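Long-range contacts in short chain dehydrogenase (Salmonella typhi, PDB 3G1T), which probably catalyses the NAD(P)(H)-dependent oxidation or reduction of an as yet unidentified substrate: residues G25-E29 / P220-M224; R191-P197 / L226-G232. All blocks are in the same frame, centred on the assembly; numbering follows the deposited sequence. Where two conformers were deposited one is given.

Contact 1: residues G25-E29 / P220-M224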
loop_
_atom_site.group_PDB
_atom_site.type_symbol
_atom_site.label_atom_id
_atom_site.label_comp_id
_atom_site.label_asym_id
_atom_site.label_seq_id
_atom_site.Cartn_x
_atom_site.Cartn_y
_atom_site.Cartn_z
ATOM N N GLY A 25 -10.690 19.973 10.636
ATOM C CA GLY A 25 -11.183 19.335 9.434
ATOM C C GLY A 25 -12.236 18.263 9.705
ATOM O O GLY A 25 -13.070 18.427 10.570
ATOM N N ILE A 26 -12.166 17.181 8.933
ATOM C CA ILE A 26 -13.205 16.169 8.962
ATOM C C ILE A 26 -13.177 15.445 10.321
ATOM O O ILE A 26 -14.234 15.080 10.880
ATOM C CB ILE A 26 -12.955 15.146 7.806
ATOM C CG1 ILE A 26 -13.245 15.812 6.465
ATOM C CG2 ILE A 26 -13.890 13.960 7.985
ATOM C CD1 ILE A 26 -12.727 15.045 5.274
ATOM N N GLY A 27 -11.957 15.267 10.852
ATOM C CA GLY A 27 -11.760 14.621 12.210
ATOM C C GLY A 27 -12.418 15.398 13.344
ATOM O O GLY A 27 -13.192 14.865 14.148
ATOM N N ARG A 28 -12.164 16.690 13.408
ATOM C CA ARG A 28 -12.889 17.543 14.360
ATOM C C ARG A 28 -14.422 17.525 14.179
ATOM O O ARG A 28 -15.172 17.414 15.197
ATOM C CB ARG A 28 -12.363 18.977 14.196
ATOM C CG ARG A 28 -13.185 20.002 14.899
ATOM C CD ARG A 28 -12.613 21.424 14.594
ATOM N NE ARG A 28 -13.379 22.386 15.361
ATOM C CZ ARG A 28 -14.539 22.896 14.942
ATOM N NH1 ARG A 28 -15.032 22.536 13.755
ATOM N NH2 ARG A 28 -15.205 23.791 15.705
ATOM N N GLU A 29 -14.891 17.623 12.909
ATOM C CA GLU A 29 -16.328 17.514 12.578
ATOM C C GLU A 29 -16.939 16.220 13.057
ATOM O O GLU A 29 -18.008 16.201 13.648
ATOM C CB GLU A 29 -16.603 17.642 11.072
ATOM C CG GLU A 29 -18.043 18.042 10.745
ATOM C CD GLU A 29 -18.388 19.475 11.231
ATOM O OE1 GLU A 29 -17.473 20.312 11.323
ATOM O OE2 GLU A 29 -19.553 19.762 11.487
ATOM N N PRO A 220 -17.106 19.579 5.632
ATOM C CA PRO A 220 -17.140 18.382 6.508
ATOM C C PRO A 220 -18.507 18.160 7.129
ATOM O O PRO A 220 -18.940 16.972 7.175
ATOM C CB PRO A 220 -16.175 18.709 7.590
ATOM C CG PRO A 220 -15.066 19.535 6.830
ATOM C CD PRO A 220 -15.989 20.469 6.017
ATOM N N ALA A 221 -19.222 19.228 7.527
ATOM C CA ALA A 221 -20.592 19.035 7.995
ATOM C C ALA A 221 -21.514 18.362 7.026
ATOM O O ALA A 221 -22.272 17.451 7.419
ATOM C CB ALA A 221 -21.225 20.377 8.473
ATOM N N ASP A 222 -21.450 18.769 5.745
ATOM C CA ASP A 222 -22.280 18.202 4.694
ATOM C C ASP A 222 -22.134 16.706 4.514
ATOM O O ASP A 222 -23.117 16.028 4.178
ATOM C CB ASP A 222 -21.982 18.860 3.350
ATOM C CG ASP A 222 -22.343 20.369 3.317
ATOM O OD1 ASP A 222 -23.237 20.822 4.043
ATOM O OD2 ASP A 222 -21.698 21.095 2.531
ATOM N N ILE A 223 -20.931 16.184 4.729
ATOM C CA ILE A 223 -20.673 14.775 4.445
ATOM C C ILE A 223 -20.871 13.851 5.643
ATOM O O ILE A 223 -20.604 12.650 5.550
ATOM C CB ILE A 223 -19.272 14.563 3.745
ATOM C CG1 ILE A 223 -18.077 14.946 4.661
ATOM C CG2 ILE A 223 -19.273 15.287 2.377
ATOM C CD1 ILE A 223 -16.728 14.388 4.170
ATOM N N MET A 224 -21.353 14.410 6.754
ATOM C CA MET A 224 -21.476 13.593 8.008
ATOM C C MET A 224 -22.434 12.393 7.980
ATOM O O MET A 224 -22.166 11.445 8.732
ATOM C CB MET A 224 -21.794 14.489 9.215
ATOM C CG MET A 224 -20.509 15.233 9.757
ATOM S SD MET A 224 -19.092 14.299 10.444
ATOM C CE MET A 224 -17.918 14.331 9.078
HETATM O O HOH W 1 -17.988 21.908 8.402
#

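Contact 2: residues R191-P197 / L226-G232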
loop_
_atom_site.group_PDB
_atom_site.type_symbol
_atom_site.label_atom_id
_atom_site.label_comp_id
_atom_site.label_asym_id
_atom_site.label_seq_id
_atom_site.Cartn_x
_atom_site.Cartn_y
_atom_site.Cartn_z
ATOM N N ARG A 191 -17.100 -4.927 12.528
ATOM C CA ARG A 191 -17.116 -4.646 11.124
ATOM C C ARG A 191 -16.072 -3.587 10.752
ATOM O O ARG A 191 -15.639 -2.762 11.630
ATOM C CB ARG A 191 -18.482 -4.203 10.677
ATOM C CG ARG A 191 -18.943 -2.895 11.316
ATOM C CD ARG A 191 -20.419 -2.673 11.010
ATOM N NE ARG A 191 -20.987 -1.395 11.563
ATOM C CZ ARG A 191 -21.323 -1.195 12.833
ATOM N NH1 ARG A 191 -21.845 0.002 13.224
ATOM N NH2 ARG A 191 -21.155 -2.151 13.733
ATOM N N VAL A 192 -15.603 -3.683 9.513
ATOM C CA VAL A 192 -14.372 -2.833 9.144
ATOM C C VAL A 192 -14.609 -2.305 7.770
ATOM O O VAL A 192 -14.822 -3.098 6.859
ATOM C CB VAL A 192 -13.072 -3.711 9.101
ATOM C CG1 VAL A 192 -11.815 -2.846 8.919
ATOM C CG2 VAL A 192 -12.998 -4.625 10.354
ATOM N N ASN A 193 -14.444 -0.993 7.542
ATOM C CA ASN A 193 -14.824 -0.465 6.214
ATOM C C ASN A 193 -14.027 0.785 5.946
ATOM O O ASN A 193 -13.361 1.239 6.857
ATOM C CB ASN A 193 -16.281 -0.033 6.231
ATOM C CG ASN A 193 -17.218 -1.215 6.316
ATOM O OD1 ASN A 193 -17.412 -1.923 5.317
ATOM N ND2 ASN A 193 -17.818 -1.436 7.509
ATOM N N CYS A 194 -14.010 1.223 4.697
ATOM C CA CYS A 194 -13.407 2.564 4.407
ATOM C C CYS A 194 -14.407 3.636 4.016
ATOM O O CYS A 194 -15.477 3.316 3.438
ATOM C CB CYS A 194 -12.460 2.423 3.218
ATOM S SG CYS A 194 -10.835 1.671 3.658
ATOM N N ILE A 195 -14.041 4.892 4.288
ATOM C CA ILE A 195 -14.780 6.079 3.749
ATOM C C ILE A 195 -13.857 6.958 2.874
ATOM O O ILE A 195 -12.721 7.292 3.299
ATOM C CB ILE A 195 -15.361 6.958 4.898
ATOM C CG1 ILE A 195 -16.494 6.241 5.608
ATOM C CG2 ILE A 195 -15.922 8.363 4.330
ATOM C CD1 ILE A 195 -17.354 7.141 6.514
ATOM N N ASN A 196 -14.345 7.276 1.671
ATOM C CA ASN A 196 -13.711 8.288 0.776
ATOM C C ASN A 196 -14.493 9.593 0.923
ATOM O O ASN A 196 -15.604 9.685 0.388
ATOM C CB ASN A 196 -13.748 7.803 -0.668
ATOM C CG ASN A 196 -13.365 8.921 -1.665
ATOM O OD1 ASN A 196 -12.649 9.850 -1.300
ATOM N ND2 ASN A 196 -13.912 8.867 -2.897
ATOM N N PRO A 197 -13.920 10.615 1.606
ATOM C CA PRO A 197 -14.770 11.790 1.804
ATOM C C PRO A 197 -15.105 12.491 0.487
ATOM O O PRO A 197 -16.075 13.236 0.459
ATOM C CB PRO A 197 -13.956 12.720 2.717
ATOM C CG PRO A 197 -12.599 12.254 2.688
ATOM C CD PRO A 197 -12.593 10.792 2.196
ATOM N N LEU A 226 -22.823 9.781 6.190
ATOM C CA LEU A 226 -22.137 8.537 6.051
ATOM C C LEU A 226 -21.307 8.178 7.278
ATOM O O LEU A 226 -21.312 6.997 7.662
ATOM C CB LEU A 226 -21.271 8.561 4.751
ATOM C CG LEU A 226 -20.454 7.304 4.512
ATOM C CD1 LEU A 226 -21.436 6.167 4.146
ATOM C CD2 LEU A 226 -19.490 7.492 3.304
ATOM N N TYR A 227 -20.584 9.155 7.866
ATOM C CA TYR A 227 -19.833 8.981 9.089
ATOM C C TYR A 227 -20.635 8.520 10.268
ATOM O O TYR A 227 -20.159 7.667 11.016
ATOM C CB TYR A 227 -19.087 10.301 9.433
ATOM C CG TYR A 227 -17.885 10.527 8.501
ATOM C CD1 TYR A 227 -16.604 10.278 8.953
ATOM C CD2 TYR A 227 -18.059 10.993 7.158
ATOM C CE1 TYR A 227 -15.477 10.445 8.145
ATOM C CE2 TYR A 227 -16.899 11.220 6.341
ATOM C CZ TYR A 227 -15.654 10.940 6.855
ATOM O OH TYR A 227 -14.522 11.111 6.130
ATOM N N LEU A 228 -21.844 9.076 10.410
ATOM C CA LEU A 228 -22.819 8.640 11.409
ATOM C C LEU A 228 -23.323 7.218 11.083
ATOM O O LEU A 228 -23.340 6.355 12.009
ATOM C CB LEU A 228 -24.085 9.566 11.381
ATOM C CG LEU A 228 -23.780 10.803 12.197
ATOM C CD1 LEU A 228 -24.805 11.934 11.780
ATOM C CD2 LEU A 228 -23.743 10.452 13.772
ATOM N N TRP A 229 -23.698 6.969 9.815
ATOM C CA TRP A 229 -24.268 5.642 9.436
ATOM C C TRP A 229 -23.293 4.500 9.761
ATOM O O TRP A 229 -23.683 3.483 10.366
ATOM C CB TRP A 229 -24.574 5.679 7.956
ATOM C CG TRP A 229 -25.186 4.387 7.490
ATOM C CD1 TRP A 229 -26.482 3.948 7.712
ATOM C CD2 TRP A 229 -24.544 3.399 6.709
ATOM N NE1 TRP A 229 -26.670 2.711 7.096
ATOM C CE2 TRP A 229 -25.488 2.340 6.503
ATOM C CE3 TRP A 229 -23.259 3.295 6.161
ATOM C CZ2 TRP A 229 -25.188 1.210 5.725
ATOM C CZ3 TRP A 229 -22.939 2.159 5.424
ATOM C CH2 TRP A 229 -23.912 1.120 5.225
ATOM N N LEU A 230 -22.006 4.674 9.447
ATOM C CA LEU A 230 -21.038 3.584 9.766
ATOM C C LEU A 230 -20.792 3.324 11.231
ATOM O O LEU A 230 -20.333 2.241 11.569
ATOM C CB LEU A 230 -19.686 3.768 9.047
ATOM C CG LEU A 230 -19.709 3.413 7.556
ATOM C CD1 LEU A 230 -18.369 3.793 6.941
ATOM C CD2 LEU A 230 -19.960 1.902 7.253
ATOM N N MET A 231 -21.074 4.302 12.140
ATOM C CA MET A 231 -20.833 4.025 13.575
ATOM C C MET A 231 -22.087 3.451 14.282
ATOM O O MET A 231 -21.968 2.821 15.328
ATOM C CB MET A 231 -20.386 5.317 14.293
ATOM C CG MET A 231 -18.874 5.691 14.030
ATOM S SD MET A 231 -17.651 4.378 14.447
ATOM C CE MET A 231 -16.182 4.984 13.632
ATOM N N GLY A 232 -23.259 3.672 13.667
ATOM C CA GLY A 232 -24.618 3.270 14.185
ATOM C C GLY A 232 -25.008 1.876 13.749
ATOM O O GLY A 232 -24.477 1.266 12.772
HETATM O O HOH W 2 -23.088 -0.012 15.883
#

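Contact 1: residues G25-E29 / P220-M224
Ile26 and Pro220 bring the backbones together, their CA atoms 5.1 Å apart, where the N-terminal turn of helix 25-36 meets the loop leading into helix 224-231. In this Rossmann fold, helix 25-36 follows the first strand, and Gly25 and Gly27 belong to the TGxxxGxG motif, which in short-chain dehydrogenases lies at the cofactor diphosphate, and probably does so here. The loop coils tightly, with a type I turn from Ala221 to Met224.

Ile26 and Glu29, one helical turn apart, both pack on Pro220 and Met224. The Ile26 side chain meets the Pro220 ring at about a right angle; its CD1 reaches the CD1 of Ile223, while CG2 lies 4.2 Å from Met224 CE. The Met224 chain bends at both chi2 and chi3, folding SD and CE back against the backbone and CB of Glu29. On Glu29, CB packs on Pro220 CB at 3.7 Å. With CG anti to the backbone N (chi1 -159°) and a bend at chi2 (66°), the carboxylate is carried over Ala221. There OE2 sits 3.5 Å from Ala221 CB, while OE1 weakly accepts from a water that accepts from Ala221 N at 3.1 Å.

Contact 2: residues R191-P197 / L226-G232
Ile195 and Tyr227 mark one end of the register and Asn193 and Leu230 the other, as strand 191-196 and helix 226-231 run antiparallel (177°) with their axes 10.2 Å apart.

Ile195 fills the middle of the interface. With CG1 anti to the carbonyl carbon, chi1 turns CG1 to the helix and CG2 to the phenol end of Tyr227; the extended chi2 then carries CD1 on. CD1 sits over the centre of the tyrosine ring, 3.8 Å from the centroid and 5° off the normal, a clean CH-pi contact. The same methyl meets Leu226 CG tip to tip. Leu230 slides past in the opposite direction, its CD1 packing along Ile195 CG1 in one of its two deposited conformers. Beyond the ring, Tyr227 OH touches Pro197 CB at 3.8 Å.

This is helix-on-sheet packing in the Rossmann fold: helix 224-231 lies against the parallel sheet on the same side as helix 25-36, while Val192 and Cys194 face helix 165-185 on the other. Phe243 of the neighbouring strand extends the apolar layer beside Leu226 and Leu230.

Toward the start of the strand the contact turns polar. The Asn193 amide binds Met241 N and Lys238 O, with ND2 4.0 Å from Leu230 CD2. Arg191, extended from CG to NE, carries its guanidinium to the C-terminal end of the helix, where backbone carbonyls gather. NH1 makes a weak, bent bond to Leu230 O (129°), and the water that NH1 binds at 2.9 Å lies within hydrogen-bonding distance of Met231 O and may donate to it. NE and NH2 are held by Ser235 OG and Ala146 O, fixing the group's rotation.

How the contacts relate
The chain alternates between the two contacts: 25-29, then 191-197, then 220-224 and 226-232. Their centres lie 13 Å apart; helices 25-36 and 224-231 pack on the same side of the sheet, and contact 2 includes one of its strands. The loop leading into helix 224-231 belongs to contact 1 and the helix itself to contact 2. They also touch. Ile26 CG2 lies 3.5 Å from Tyr227 OH, and Pro197 CB receives Ile223 CD1 at 3.5 Å and Ile26 CD1 at 3.7 Å. One apolar layer runs from the glycine-rich motif, past the end of strand 190-196, to helix 224-231, joining the early part of the Rossmann fold to its late strand and helix, beside the probable cofactor site.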